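Local coordinates for major capsid protein P2 (Pseudoalteromonas phage pm2, PDB 2VVF), which forms the icosahedral outer shell of the virion as a homotrimeric, double jelly-roll major capsid protein, at residues 71-76 with 211-216; 11-16 with 118-123; 188-193 with 237-242; 49-54 with 112-117; 148-153 with 258-263. All coordinates share one frame; numbering follows the deposited sequence.

Overall arrangement
The chain folds into two jelly rolls, and the five contacts sample both. Interactions 2 and 4 lie in the N-terminal one: they share strand 114-120, their centres are about 19 Å apart, and interaction 4 is nested in the loop that interaction 2 closes. Interactions 3 and 5, with centres about 17 Å apart, belong to the C-terminal one, interaction 3 falling, along the chain, inside the loop closed by interaction 5. Interaction 1 joins the two halves and comes within about 5 Å of interaction 5, nearest atoms. Calcium, bound by Ala105, Pro141 and Trp143, lies about 8 Å from the Leu51 side chain of interaction 4 and about 14 Å from that of Tyr260 in interaction 5.

Interaction 1 of 5, residues 71-76 with 211-216; sequences RHKRKI and GKAVLD
Two hydrogen bonds tie Arg71 and His72 to Ala213 and Lys212. In the backbone one, Ala213 N gives its hydrogen to Arg71 O over 2.8 Å, nearly straight at 164°. The same oxygen receives a CA-H...O contact from Lys212 CA at 3.2 Å. The side-chain bond runs from Lys212 NZ to His72 ND1, 3.0 Å apart, with the ammonium at the imidazole edge and within 3° of the ring plane. Lys212 reaches it by a bend at chi2 (-70°), after which its chain runs out extended.

Van der Waals contact comes from the stems of the long side chains. Arg71 CD and Leu215 CD1 are the apolar pair, 4.0 Å apart, their side chains crossing at about a right angle. Lys73 CG makes a close methylene-to-carbonyl approach to Gly211 O at 3.0 Å, and its CE approaches Ala213 CB.

Charge is settled partly outside the contact: the Arg71 guanidinium forms a salt bridge with Asp222 on strand 218-222. Both segments follow helices closed by Schellman motifs, with Lys73 and Gly211 taking the positive phi, so two helix ends, one from each jelly roll, meet here. Because the Lys212 ammonium donates to ND1, that nitrogen must offer its lone pair, and a neutral imidazole protonated on NE2 is likely. Arg71 and Arg74 (His72 CD2 overlies its guanidinium) may favour this; Glu89, touching His72 and Lys212, may oppose it.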
# COMPACT_ATOMS: atom_id res chain seq x y z
N ARG A 71 8.09 -11.25 7.72
CA ARG A 71 6.80 -11.10 8.40
C ARG A 71 6.02 -9.87 7.95
O ARG A 71 4.80 -9.92 7.83
CB ARG A 71 7.01 -11.06 9.92
CG ARG A 71 5.83 -11.60 10.71
CD ARG A 71 6.03 -11.38 12.19
NE ARG A 71 5.93 -9.97 12.55
CZ ARG A 71 4.79 -9.28 12.57
NH1 ARG A 71 3.65 -9.87 12.24
NH2 ARG A 71 4.80 -8.00 12.90
N HIS A 72 6.73 -8.77 7.73
CA HIS A 72 6.11 -7.52 7.30
C HIS A 72 5.99 -7.48 5.78
O HIS A 72 5.53 -6.48 5.21
CB HIS A 72 6.92 -6.33 7.78
CG HIS A 72 6.90 -6.15 9.27
ND1 HIS A 72 5.78 -5.74 9.96
CD2 HIS A 72 7.87 -6.33 10.20
CE1 HIS A 72 6.07 -5.66 11.25
NE2 HIS A 72 7.33 -6.02 11.42
N LYS A 73 6.40 -8.56 5.14
CA LYS A 73 6.36 -8.67 3.68
C LYS A 73 7.27 -7.64 3.02
O LYS A 73 6.93 -7.07 1.99
CB LYS A 73 4.93 -8.52 3.17
CG LYS A 73 4.02 -9.69 3.53
CD LYS A 73 3.15 -10.09 2.35
CE LYS A 73 2.30 -11.29 2.70
NZ LYS A 73 0.93 -11.17 2.13
N ARG A 74 8.43 -7.41 3.63
CA ARG A 74 9.40 -6.48 3.08
C ARG A 74 10.20 -7.21 2.00
O ARG A 74 10.26 -8.44 2.00
CB ARG A 74 10.34 -5.97 4.17
CG ARG A 74 9.67 -5.09 5.22
CD ARG A 74 10.52 -5.02 6.47
NE ARG A 74 9.97 -4.09 7.46
CZ ARG A 74 10.37 -4.02 8.72
NH1 ARG A 74 11.35 -4.81 9.15
NH2 ARG A 74 9.81 -3.16 9.55
N LYS A 75 10.80 -6.45 1.08
CA LYS A 75 11.57 -7.05 0.00
C LYS A 75 12.72 -7.91 0.52
O LYS A 75 13.61 -7.42 1.22
CB LYS A 75 12.10 -5.97 -0.94
CG LYS A 75 12.86 -6.50 -2.14
CD LYS A 75 12.09 -7.62 -2.84
CE LYS A 75 12.91 -8.22 -3.97
NZ LYS A 75 12.33 -9.50 -4.45
N ILE A 76 12.70 -9.19 0.17
CA ILE A 76 13.74 -10.12 0.58
C ILE A 76 14.55 -10.55 -0.64
O ILE A 76 14.00 -10.93 -1.67
CB ILE A 76 13.15 -11.34 1.31
CG1 ILE A 76 12.40 -10.91 2.57
CG2 ILE A 76 14.26 -12.33 1.66
CD1 ILE A 76 13.28 -10.26 3.62
N GLY A 211 -1.78 -8.01 5.87
CA GLY A 211 -0.62 -8.01 4.99
C GLY A 211 0.65 -8.62 5.59
O GLY A 211 1.74 -8.44 5.04
N LYS A 212 0.51 -9.33 6.70
CA LYS A 212 1.65 -9.96 7.34
C LYS A 212 1.80 -11.41 6.90
O LYS A 212 0.83 -12.06 6.51
CB LYS A 212 1.52 -9.90 8.87
CG LYS A 212 1.20 -8.53 9.42
CD LYS A 212 2.36 -7.57 9.26
CE LYS A 212 1.99 -6.17 9.72
NZ LYS A 212 2.94 -5.14 9.21
N ALA A 213 3.03 -11.92 6.96
CA ALA A 213 3.31 -13.30 6.59
C ALA A 213 3.51 -14.12 7.86
O ALA A 213 4.24 -13.72 8.76
CB ALA A 213 4.55 -13.37 5.71
N VAL A 214 2.85 -15.28 7.92
CA VAL A 214 2.97 -16.15 9.08
C VAL A 214 4.30 -16.90 9.05
O VAL A 214 4.65 -17.54 8.06
CB VAL A 214 1.77 -17.11 9.19
CG1 VAL A 214 1.92 -18.02 10.40
CG2 VAL A 214 0.47 -16.33 9.25
N LEU A 215 5.05 -16.81 10.15
CA LEU A 215 6.34 -17.48 10.26
C LEU A 215 6.17 -18.91 10.77
O LEU A 215 5.33 -19.17 11.63
CB LEU A 215 7.28 -16.70 11.18
CG LEU A 215 7.55 -15.24 10.80
CD1 LEU A 215 8.43 -14.56 11.84
CD2 LEU A 215 8.16 -15.14 9.41
N ASP A 216 6.98 -19.82 10.24
CA ASP A 216 6.92 -21.22 10.64
C ASP A 216 7.25 -21.41 12.12
O ASP A 216 8.17 -20.77 12.65
CB ASP A 216 7.87 -22.06 9.79
CG ASP A 216 7.45 -22.10 8.33
OD1 ASP A 216 6.35 -21.62 8.02
OD2 ASP A 216 8.23 -22.62 7.50

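Interaction 2 of 5, residues 11-16 with 118-123; sequences PNVAAG and FDIDEA
Gly16 and Glu122 bring their CA atoms to 4.0 Å where the loop before strand 18-23 passes the end of strand 114-120, strands 18-23 and 114-120 being neighbours in a four-stranded antiparallel sheet of the N-terminal jelly roll. Strand geometry ends at Ile120, and the chain then turns away through Asp121. Gly16 takes a positive phi (79°) and presents its amide to two successive carbonyls, Ile120 O at 2.8 Å and Asp121 O at 3.1 Å. Both bonds are weak, since the single N-H is shared and points straight at neither oxygen. Just beyond, Ile120 also pairs through its backbone with Asn17, so the contact sits where the two strands begin to run together.

Ile120 is the buried side chain of the contact and packs against the 13-15 backbone. Its CB and CD1 both approach Ala14 O, while CD1 also touches Val13 CG1 at 3.8 Å, the two side chains crossing at about a right angle. With CG1 of Ile120 beside its backbone N (chi1 -47°), the CD1 methyl is carried toward Val13, whereas CG2 stays near Ala15. Leu129 of strand 128-136 touches both Val13 and Ile120, continuing this apolar patch into the jelly roll.

Farther along, Ala15 rests its methyl against the turn, with CB 3.5 Å from Glu122 O. The turn is held from within by an Asx turn: Ala123 N donates to Asp121 OD2 at 2.9 Å, approaching from above the carboxylate plane.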
# COMPACT_ATOMS: atom_id res chain seq x y z
N PRO A 11 36.22 -5.27 9.24
CA PRO A 11 37.51 -5.85 9.63
C PRO A 11 37.46 -7.31 10.05
O PRO A 11 36.57 -7.75 10.77
CB PRO A 11 37.93 -4.98 10.82
CG PRO A 11 37.18 -3.70 10.65
CD PRO A 11 35.87 -4.08 10.03
N ASN A 12 38.46 -8.06 9.59
CA ASN A 12 38.63 -9.47 9.93
C ASN A 12 37.41 -10.36 9.75
O ASN A 12 36.94 -10.99 10.70
CB ASN A 12 39.18 -9.61 11.35
CG ASN A 12 40.20 -8.54 11.68
OD1 ASN A 12 41.21 -8.41 10.99
ND2 ASN A 12 39.93 -7.76 12.72
N VAL A 13 36.93 -10.47 8.51
CA VAL A 13 35.79 -11.33 8.22
C VAL A 13 36.28 -12.73 7.89
O VAL A 13 36.74 -13.00 6.78
CB VAL A 13 34.92 -10.75 7.09
CG1 VAL A 13 33.84 -11.75 6.69
CG2 VAL A 13 34.29 -9.43 7.51
N ALA A 14 36.20 -13.63 8.87
CA ALA A 14 36.63 -15.01 8.69
C ALA A 14 35.84 -15.94 9.59
O ALA A 14 35.26 -15.52 10.58
CB ALA A 14 38.12 -15.13 8.96
N ALA A 15 35.83 -17.22 9.23
CA ALA A 15 35.11 -18.23 10.01
C ALA A 15 35.62 -18.30 11.45
O ALA A 15 36.82 -18.33 11.69
CB ALA A 15 35.21 -19.59 9.33
N GLY A 16 34.68 -18.34 12.39
CA GLY A 16 35.02 -18.42 13.81
C GLY A 16 35.45 -17.08 14.40
O GLY A 16 35.80 -16.99 15.57
N PHE A 118 28.59 -9.26 15.93
CA PHE A 118 28.12 -10.59 15.57
C PHE A 118 29.29 -11.55 15.50
O PHE A 118 30.44 -11.13 15.38
CB PHE A 118 27.38 -10.56 14.23
CG PHE A 118 28.22 -10.07 13.08
CD1 PHE A 118 28.29 -8.72 12.78
CD2 PHE A 118 28.96 -10.96 12.32
CE1 PHE A 118 29.07 -8.27 11.73
CE2 PHE A 118 29.74 -10.52 11.27
CZ PHE A 118 29.80 -9.17 10.97
N ASP A 119 28.99 -12.84 15.58
CA ASP A 119 30.02 -13.87 15.52
C ASP A 119 29.85 -14.74 14.28
O ASP A 119 28.74 -15.16 13.95
CB ASP A 119 29.96 -14.76 16.77
CG ASP A 119 29.94 -13.95 18.06
OD1 ASP A 119 30.63 -12.91 18.12
OD2 ASP A 119 29.23 -14.36 19.00
N ILE A 120 30.95 -15.00 13.58
CA ILE A 120 30.90 -15.83 12.39
C ILE A 120 31.17 -17.28 12.77
O ILE A 120 32.20 -17.60 13.36
CB ILE A 120 31.89 -15.34 11.31
CG1 ILE A 120 31.76 -13.83 11.11
CG2 ILE A 120 31.65 -16.08 9.99
CD1 ILE A 120 32.64 -13.28 10.01
N ASP A 121 30.22 -18.16 12.44
CA ASP A 121 30.36 -19.57 12.77
C ASP A 121 31.65 -20.16 12.19
O ASP A 121 32.16 -19.69 11.17
CB ASP A 121 29.15 -20.37 12.28
CG ASP A 121 29.12 -21.78 12.84
OD1 ASP A 121 28.83 -21.94 14.05
OD2 ASP A 121 29.38 -22.74 12.08
N GLU A 122 32.18 -21.17 12.87
CA GLU A 122 33.41 -21.82 12.45
C GLU A 122 33.24 -22.61 11.15
O GLU A 122 34.20 -22.79 10.40
CB GLU A 122 33.90 -22.76 13.55
CG GLU A 122 35.41 -22.79 13.72
CD GLU A 122 35.85 -23.70 14.85
OE1 GLU A 122 35.34 -23.53 15.98
OE2 GLU A 122 36.68 -24.60 14.60
N ALA A 123 32.02 -23.08 10.90
CA ALA A 123 31.73 -23.86 9.71
C ALA A 123 31.58 -23.01 8.44
O ALA A 123 31.46 -23.55 7.34
CB ALA A 123 30.48 -24.71 9.92

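Interaction 3 of 5, residues 188-193 with 237-242; sequences QIDGTK and QMIQDL
Asp190 reaches Gln240 and Asp241 because its CG stands beside its own backbone N (chi1 -70°), which swings the carboxylate over the 237-242 segment. The residue occupies the first corner of a type I' turn from Ile189 to Thr192, the hairpin joining strands 182-189 and 192-199 in the C-terminal jelly roll; its positive phi of 62° fits that corner.

One oxygen then does double duty. Asp190 OD1 accepts from Gln240 N at 2.6 Å through its syn lone pair, and from Asp241 N at 2.8 Å almost along the C-O axis. Two successive amides, just before strand 242-248 begins, are thereby fixed by a single carboxylate oxygen. A backbone bond in the other direction, Asp190 N to Asp241 O at 2.7 Å, lies in the carbonyl plane and keeps the two segments in register. Next to it, on the strand side, Ile189 and Leu242 form an antiparallel non-hydrogen-bonded pair, with Ile189 CA also contacting Asp241 O.

As that pair, Ile189 and Leu242 share a face of the sheet. Ile239 crosses Ile189 obliquely and carries the apolar contact, and Arg166 touches both Ile239 and Leu242 from a neighbouring loop. The Asp241 carboxylate turns elsewhere, to a salt bridge with Arg243, while Gln188 OE1 accepts from Lys245. The branched methyls of the two isoleucines meet directly, Ile189 CG2 lying 3.5 Å from Ile239 CG2.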
# COMPACT_ATOMS: atom_id res chain seq x y z
N GLN A 188 -3.36 -11.26 28.45
CA GLN A 188 -4.12 -10.43 29.37
C GLN A 188 -3.25 -9.50 30.20
O GLN A 188 -2.09 -9.79 30.47
CB GLN A 188 -5.00 -11.29 30.28
CG GLN A 188 -4.25 -12.33 31.07
CD GLN A 188 -5.13 -13.04 32.08
OE1 GLN A 188 -5.86 -13.96 31.74
NE2 GLN A 188 -5.06 -12.59 33.33
N ILE A 189 -3.84 -8.38 30.60
CA ILE A 189 -3.15 -7.39 31.42
C ILE A 189 -4.08 -7.00 32.55
O ILE A 189 -5.14 -6.41 32.32
CB ILE A 189 -2.73 -6.16 30.59
CG1 ILE A 189 -1.76 -6.57 29.48
CG2 ILE A 189 -2.10 -5.10 31.49
CD1 ILE A 189 -1.47 -5.46 28.49
N ASP A 190 -3.70 -7.34 33.78
CA ASP A 190 -4.51 -7.02 34.95
C ASP A 190 -5.88 -7.69 34.87
O ASP A 190 -6.91 -7.07 35.15
CB ASP A 190 -4.69 -5.50 35.08
CG ASP A 190 -3.40 -4.80 35.48
OD1 ASP A 190 -2.52 -5.46 36.07
OD2 ASP A 190 -3.27 -3.59 35.20
N GLY A 191 -5.89 -8.97 34.50
CA GLY A 191 -7.12 -9.74 34.40
C GLY A 191 -7.86 -9.52 33.08
O GLY A 191 -8.56 -10.41 32.60
N THR A 192 -7.71 -8.34 32.50
CA THR A 192 -8.37 -8.02 31.24
C THR A 192 -7.81 -8.84 30.08
O THR A 192 -6.61 -8.80 29.80
CB THR A 192 -8.31 -6.51 30.93
OG1 THR A 192 -9.04 -5.79 31.93
CG2 THR A 192 -8.90 -6.22 29.56
N LYS A 193 -8.68 -9.59 29.42
CA LYS A 193 -8.28 -10.43 28.30
C LYS A 193 -8.31 -9.67 26.98
O LYS A 193 -9.33 -9.63 26.29
CB LYS A 193 -9.19 -11.66 28.21
CG LYS A 193 -8.46 -12.95 27.88
CD LYS A 193 -9.41 -14.13 27.88
CE LYS A 193 -10.19 -14.22 29.18
NZ LYS A 193 -10.83 -15.55 29.35
N GLN A 237 3.26 2.13 34.38
CA GLN A 237 3.88 1.90 35.68
C GLN A 237 2.87 1.40 36.70
O GLN A 237 3.20 1.17 37.86
CB GLN A 237 4.52 3.20 36.17
CG GLN A 237 5.33 3.09 37.42
CD GLN A 237 6.06 4.37 37.71
OE1 GLN A 237 6.03 5.33 36.96
NE2 GLN A 237 6.77 4.37 38.76
N MET A 238 1.63 1.22 36.26
CA MET A 238 0.56 0.77 37.14
C MET A 238 0.03 -0.63 36.83
O MET A 238 -0.81 -1.16 37.56
CB MET A 238 -0.59 1.78 37.17
CG MET A 238 -1.25 1.92 38.53
SD MET A 238 -1.11 3.57 39.22
CE MET A 238 -2.40 4.40 38.33
N ILE A 239 0.51 -1.24 35.75
CA ILE A 239 0.09 -2.59 35.39
C ILE A 239 0.57 -3.56 36.47
O ILE A 239 1.74 -3.56 36.83
CB ILE A 239 0.60 -3.01 34.00
CG1 ILE A 239 -0.17 -2.28 32.90
CG2 ILE A 239 0.50 -4.52 33.83
CD1 ILE A 239 0.41 -2.47 31.52
N GLN A 240 -0.35 -4.37 36.98
CA GLN A 240 -0.02 -5.33 38.03
C GLN A 240 0.32 -6.70 37.48
O GLN A 240 1.12 -7.43 38.06
CB GLN A 240 -1.18 -5.44 39.02
CG GLN A 240 -0.74 -5.48 40.48
CD GLN A 240 -0.30 -4.12 40.98
OE1 GLN A 240 -1.09 -3.36 41.52
NE2 GLN A 240 0.98 -3.82 40.80
N ASP A 241 -0.30 -7.06 36.36
CA ASP A 241 -0.07 -8.37 35.75
C ASP A 241 -0.11 -8.35 34.23
O ASP A 241 -1.09 -7.92 33.62
CB ASP A 241 -1.09 -9.38 36.29
CG ASP A 241 -0.70 -10.82 35.99
OD1 ASP A 241 0.33 -11.28 36.52
OD2 ASP A 241 -1.44 -11.49 35.25
N LEU A 242 0.97 -8.82 33.63
CA LEU A 242 1.10 -8.93 32.18
C LEU A 242 1.32 -10.42 31.94
O LEU A 242 2.42 -10.93 32.15
CB LEU A 242 2.31 -8.13 31.70
CG LEU A 242 2.41 -7.77 30.21
CD1 LEU A 242 2.31 -9.01 29.34
CD2 LEU A 242 1.35 -6.75 29.82

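Interaction 4 of 5, residues 49-54 with 112-117; sequences VELDGR and TTCEIK
Asp52 OD1 gathers two consecutive amides, Thr112 N at 2.6 Å through its syn lone pair and Thr113 N at 3.0 Å from nearly straight ahead of the C-O bond. Asp52 N returns a bond to Thr113 O at 2.7 Å, so side chain and backbone of one residue grip the approach to strand 114-120. Glu50 and Glu115 form the hydrogen-bonded pair of the strands, each amide donating to the other's carbonyl; Glu115 N to Glu50 O is almost linear at 173°.

Beside that pair, on the face carrying Glu50 and Glu115, the Lys117 chain bends at chi3 (92°) and again at chi4, bringing its ammonium to Glu50. The salt bridge is a loose one, Glu50 OE1 to Lys117 NZ at 3.6 Å, and Lys117 CD lies against the carboxylate as well. The Glu115 carboxylate, the like charge nearby, makes a weak hydrogen bond to Ser20.

Strands 44-51 and 114-120 are the two middle strands of a four-stranded antiparallel sheet of the N-terminal jelly roll, and Asp52 is the first corner of the type I' turn (Leu51 to Arg54) that leads to strand 54-59. Opposite the glutamates, Val49 and Ile116 lie side by side, Val49 CG2 4.2 Å from Ile116 CG1. Leu51 sends CD2 to within 3.4 Å of Cys114 SG, and Leu106 of strand 106-107 touches both of these side chains.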
# COMPACT_ATOMS: atom_id res chain seq x y z
N VAL A 49 22.94 -5.08 18.40
CA VAL A 49 23.00 -3.67 18.04
C VAL A 49 23.28 -2.91 19.33
O VAL A 49 22.46 -2.93 20.25
CB VAL A 49 21.69 -3.20 17.38
CG1 VAL A 49 21.73 -1.71 17.11
CG2 VAL A 49 21.45 -3.97 16.08
N GLU A 50 24.45 -2.30 19.42
CA GLU A 50 24.83 -1.59 20.64
C GLU A 50 25.02 -0.09 20.47
O GLU A 50 25.69 0.37 19.55
CB GLU A 50 26.10 -2.21 21.24
CG GLU A 50 26.04 -3.72 21.39
CD GLU A 50 27.28 -4.28 22.03
OE1 GLU A 50 28.31 -3.57 22.08
OE2 GLU A 50 27.24 -5.44 22.50
N LEU A 51 24.42 0.66 21.39
CA LEU A 51 24.54 2.11 21.40
C LEU A 51 25.27 2.51 22.67
O LEU A 51 24.76 2.33 23.78
CB LEU A 51 23.15 2.75 21.39
CG LEU A 51 22.20 2.41 20.24
CD1 LEU A 51 21.12 3.47 20.10
CD2 LEU A 51 22.97 2.26 18.93
N ASP A 52 26.49 3.01 22.52
CA ASP A 52 27.30 3.41 23.67
C ASP A 52 27.67 2.21 24.54
O ASP A 52 27.80 2.33 25.76
CB ASP A 52 26.58 4.47 24.50
CG ASP A 52 26.83 5.88 23.99
OD1 ASP A 52 27.50 6.02 22.95
OD2 ASP A 52 26.36 6.84 24.63
N GLY A 53 27.83 1.05 23.91
CA GLY A 53 28.20 -0.17 24.62
C GLY A 53 27.01 -0.94 25.19
O GLY A 53 27.16 -2.08 25.62
N ARG A 54 25.84 -0.32 25.18
CA ARG A 54 24.63 -0.96 25.71
C ARG A 54 23.85 -1.67 24.61
O ARG A 54 23.88 -1.28 23.45
CB ARG A 54 23.75 0.07 26.41
CG ARG A 54 24.53 1.15 27.15
CD ARG A 54 23.62 2.27 27.61
NE ARG A 54 22.62 1.81 28.57
CZ ARG A 54 22.88 1.56 29.85
NH1 ARG A 54 24.10 1.74 30.33
NH2 ARG A 54 21.91 1.14 30.65
N THR A 112 28.41 7.99 21.53
CA THR A 112 29.86 7.84 21.56
C THR A 112 30.26 6.67 20.67
O THR A 112 31.32 6.69 20.04
CB THR A 112 30.38 7.66 23.00
OG1 THR A 112 30.03 8.80 23.79
CG2 THR A 112 31.90 7.49 23.00
N THR A 113 29.39 5.66 20.62
CA THR A 113 29.63 4.49 19.78
C THR A 113 28.33 3.85 19.29
O THR A 113 27.35 3.75 20.04
CB THR A 113 30.53 3.45 20.48
OG1 THR A 113 29.82 2.85 21.57
CG2 THR A 113 31.80 4.10 20.99
N CYS A 114 28.34 3.43 18.04
CA CYS A 114 27.20 2.75 17.43
C CYS A 114 27.77 1.52 16.73
O CYS A 114 28.54 1.63 15.78
CB CYS A 114 26.48 3.66 16.43
SG CYS A 114 24.74 3.25 16.20
N GLU A 115 27.42 0.34 17.24
CA GLU A 115 27.97 -0.89 16.70
C GLU A 115 26.94 -1.98 16.41
O GLU A 115 25.89 -2.06 17.05
CB GLU A 115 29.00 -1.45 17.69
CG GLU A 115 30.37 -1.69 17.11
CD GLU A 115 31.42 -1.93 18.18
OE1 GLU A 115 31.93 -0.94 18.74
OE2 GLU A 115 31.71 -3.11 18.48
N ILE A 116 27.30 -2.86 15.48
CA ILE A 116 26.48 -4.02 15.14
C ILE A 116 27.42 -5.22 15.21
O ILE A 116 28.07 -5.56 14.23
CB ILE A 116 25.82 -3.89 13.76
CG1 ILE A 116 24.76 -2.79 13.78
CG2 ILE A 116 25.19 -5.21 13.36
CD1 ILE A 116 24.01 -2.66 12.47
N LYS A 117 27.51 -5.81 16.39
CA LYS A 117 28.40 -6.95 16.61
C LYS A 117 27.75 -8.28 16.26
O LYS A 117 26.53 -8.41 16.29
CB LYS A 117 28.89 -6.97 18.06
CG LYS A 117 29.71 -5.75 18.46
CD LYS A 117 29.69 -5.54 19.96
CE LYS A 117 30.86 -6.23 20.64
NZ LYS A 117 31.33 -5.48 21.84

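Interaction 5 of 5, residues 148-153 with 258-263; sequences RNFFKQ and VEYMGV
Tyr260 turns its ring edge toward Phe150 and Arg148. Arg148 CB lies in the ring plane at that edge, while Arg148 CG approaches Tyr260 CD2 obliquely at 3.9 Å. One face of the phenol ring is covered by Val258 CG1 from its own strand, set 3.3 Å above the plane and toward the rim. Phe150 meets the ring edge on edge, its CE2 4.1 Å from Tyr260 CE2, each near the plane of the other's ring. Val258 CG2 touches Phe150 CE2 obliquely at 3.7 Å; with CG1 anti to the backbone N (chi1 -176°) and CG2 beside it, CG1 goes over the tyrosine ring and CG2 to the phenylalanine.

The polar ends lead elsewhere. Tyr260 OH is hydrogen-bonded to Pro165 O. The Arg148 chain bends at chi2 and carries its guanidinium away to Leu56 O and the C-terminal carboxylate of Phe269, whose ring also stacks edge-to-face with Tyr260.

In the backbone, Arg148 and Val258 form a hydrogen-bonded antiparallel pair: Arg148 N to Val258 O is 3.0 Å, and Val258 N to Arg148 O is 3.1 Å at 171°. Pairing continues beyond this bridge, Phe150 with Ile256 and Tyr260 with Met146; the segments overlap by one pair because they run off in opposite directions. Strand 252-263 lies between 143-154 and 171-178 in one antiparallel sheet of the C-terminal jelly roll, one of two in this capsid protein.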
# COMPACT_ATOMS: atom_id res chain seq x y z
N ARG A 148 14.19 -7.96 22.06
CA ARG A 148 14.75 -8.70 23.19
C ARG A 148 14.46 -10.20 23.10
O ARG A 148 13.41 -10.62 22.61
CB ARG A 148 14.25 -8.14 24.52
CG ARG A 148 14.86 -6.79 24.88
CD ARG A 148 16.31 -6.70 24.43
NE ARG A 148 16.74 -5.31 24.26
CZ ARG A 148 17.03 -4.49 25.26
NH1 ARG A 148 16.94 -4.91 26.51
NH2 ARG A 148 17.40 -3.24 25.01
N ASN A 149 15.40 -11.00 23.59
CA ASN A 149 15.30 -12.45 23.54
C ASN A 149 15.02 -13.05 24.92
O ASN A 149 15.62 -12.65 25.91
CB ASN A 149 16.62 -13.04 23.00
CG ASN A 149 16.39 -14.19 22.05
OD1 ASN A 149 15.26 -14.55 21.74
ND2 ASN A 149 17.48 -14.79 21.58
N PHE A 150 14.11 -14.02 24.96
CA PHE A 150 13.76 -14.70 26.20
C PHE A 150 13.51 -16.18 25.92
O PHE A 150 12.92 -16.54 24.90
CB PHE A 150 12.52 -14.08 26.85
CG PHE A 150 12.64 -12.60 27.10
CD1 PHE A 150 13.31 -12.13 28.22
CD2 PHE A 150 12.07 -11.69 26.23
CE1 PHE A 150 13.42 -10.78 28.46
CE2 PHE A 150 12.18 -10.33 26.47
CZ PHE A 150 12.86 -9.88 27.58
N PHE A 151 13.97 -17.04 26.83
CA PHE A 151 13.78 -18.48 26.67
C PHE A 151 12.97 -19.04 27.83
O PHE A 151 13.31 -18.83 29.00
CB PHE A 151 15.13 -19.19 26.58
CG PHE A 151 15.86 -18.93 25.29
CD1 PHE A 151 15.75 -19.80 24.22
CD2 PHE A 151 16.65 -17.80 25.15
CE1 PHE A 151 16.41 -19.55 23.03
CE2 PHE A 151 17.32 -17.55 23.97
CZ PHE A 151 17.20 -18.42 22.91
N LYS A 152 11.87 -19.71 27.51
CA LYS A 152 11.00 -20.26 28.54
C LYS A 152 10.51 -21.65 28.18
O LYS A 152 10.40 -22.00 27.00
CB LYS A 152 9.83 -19.32 28.80
CG LYS A 152 10.05 -18.37 29.97
CD LYS A 152 9.88 -16.93 29.55
CE LYS A 152 10.72 -16.01 30.43
NZ LYS A 152 9.90 -14.94 31.05
N GLN A 153 10.23 -22.45 29.20
CA GLN A 153 9.76 -23.81 29.00
C GLN A 153 8.26 -23.88 28.77
O GLN A 153 7.47 -23.30 29.52
CB GLN A 153 10.15 -24.70 30.18
CG GLN A 153 9.82 -26.17 29.99
CD GLN A 153 10.74 -26.85 28.99
OE1 GLN A 153 11.73 -26.27 28.55
NE2 GLN A 153 10.42 -28.09 28.64
N VAL A 258 10.36 -10.41 22.08
CA VAL A 258 9.54 -9.26 22.45
C VAL A 258 10.10 -7.99 21.81
O VAL A 258 11.24 -7.60 22.07
CB VAL A 258 9.43 -9.11 23.97
CG1 VAL A 258 8.50 -7.95 24.33
CG2 VAL A 258 8.95 -10.40 24.60
N GLU A 259 9.29 -7.36 20.96
CA GLU A 259 9.70 -6.13 20.30
C GLU A 259 9.27 -4.93 21.13
O GLU A 259 8.11 -4.50 21.07
CB GLU A 259 9.07 -6.05 18.90
CG GLU A 259 9.63 -7.05 17.91
CD GLU A 259 9.06 -6.87 16.52
OE1 GLU A 259 9.47 -5.90 15.84
OE2 GLU A 259 8.21 -7.68 16.11
N TYR A 260 10.19 -4.41 21.93
CA TYR A 260 9.91 -3.26 22.77
C TYR A 260 10.10 -1.98 21.97
O TYR A 260 10.69 -1.98 20.89
CB TYR A 260 10.83 -3.25 24.00
CG TYR A 260 10.51 -4.32 25.01
CD1 TYR A 260 9.53 -4.13 25.97
CD2 TYR A 260 11.22 -5.52 25.04
CE1 TYR A 260 9.25 -5.10 26.91
CE2 TYR A 260 10.95 -6.50 25.97
CZ TYR A 260 9.96 -6.28 26.91
OH TYR A 260 9.69 -7.25 27.84
N MET A 261 9.61 -0.87 22.52
CA MET A 261 9.74 0.43 21.89
C MET A 261 9.80 1.52 22.96
O MET A 261 9.14 1.42 23.99
CB MET A 261 8.53 0.70 20.98
CG MET A 261 8.50 -0.10 19.70
SD MET A 261 7.02 0.25 18.73
CE MET A 261 5.77 0.27 20.01
N GLY A 262 10.60 2.55 22.70
CA GLY A 262 10.73 3.65 23.64
C GLY A 262 11.87 4.57 23.24
O GLY A 262 12.66 4.24 22.36
N VAL A 263 11.94 5.74 23.86
CA VAL A 263 12.98 6.73 23.62
C VAL A 263 14.24 6.20 24.29
O VAL A 263 14.28 5.97 25.50
CB VAL A 263 12.60 8.13 24.19
CG1 VAL A 263 13.73 9.10 24.04
CG2 VAL A 263 11.31 8.65 23.56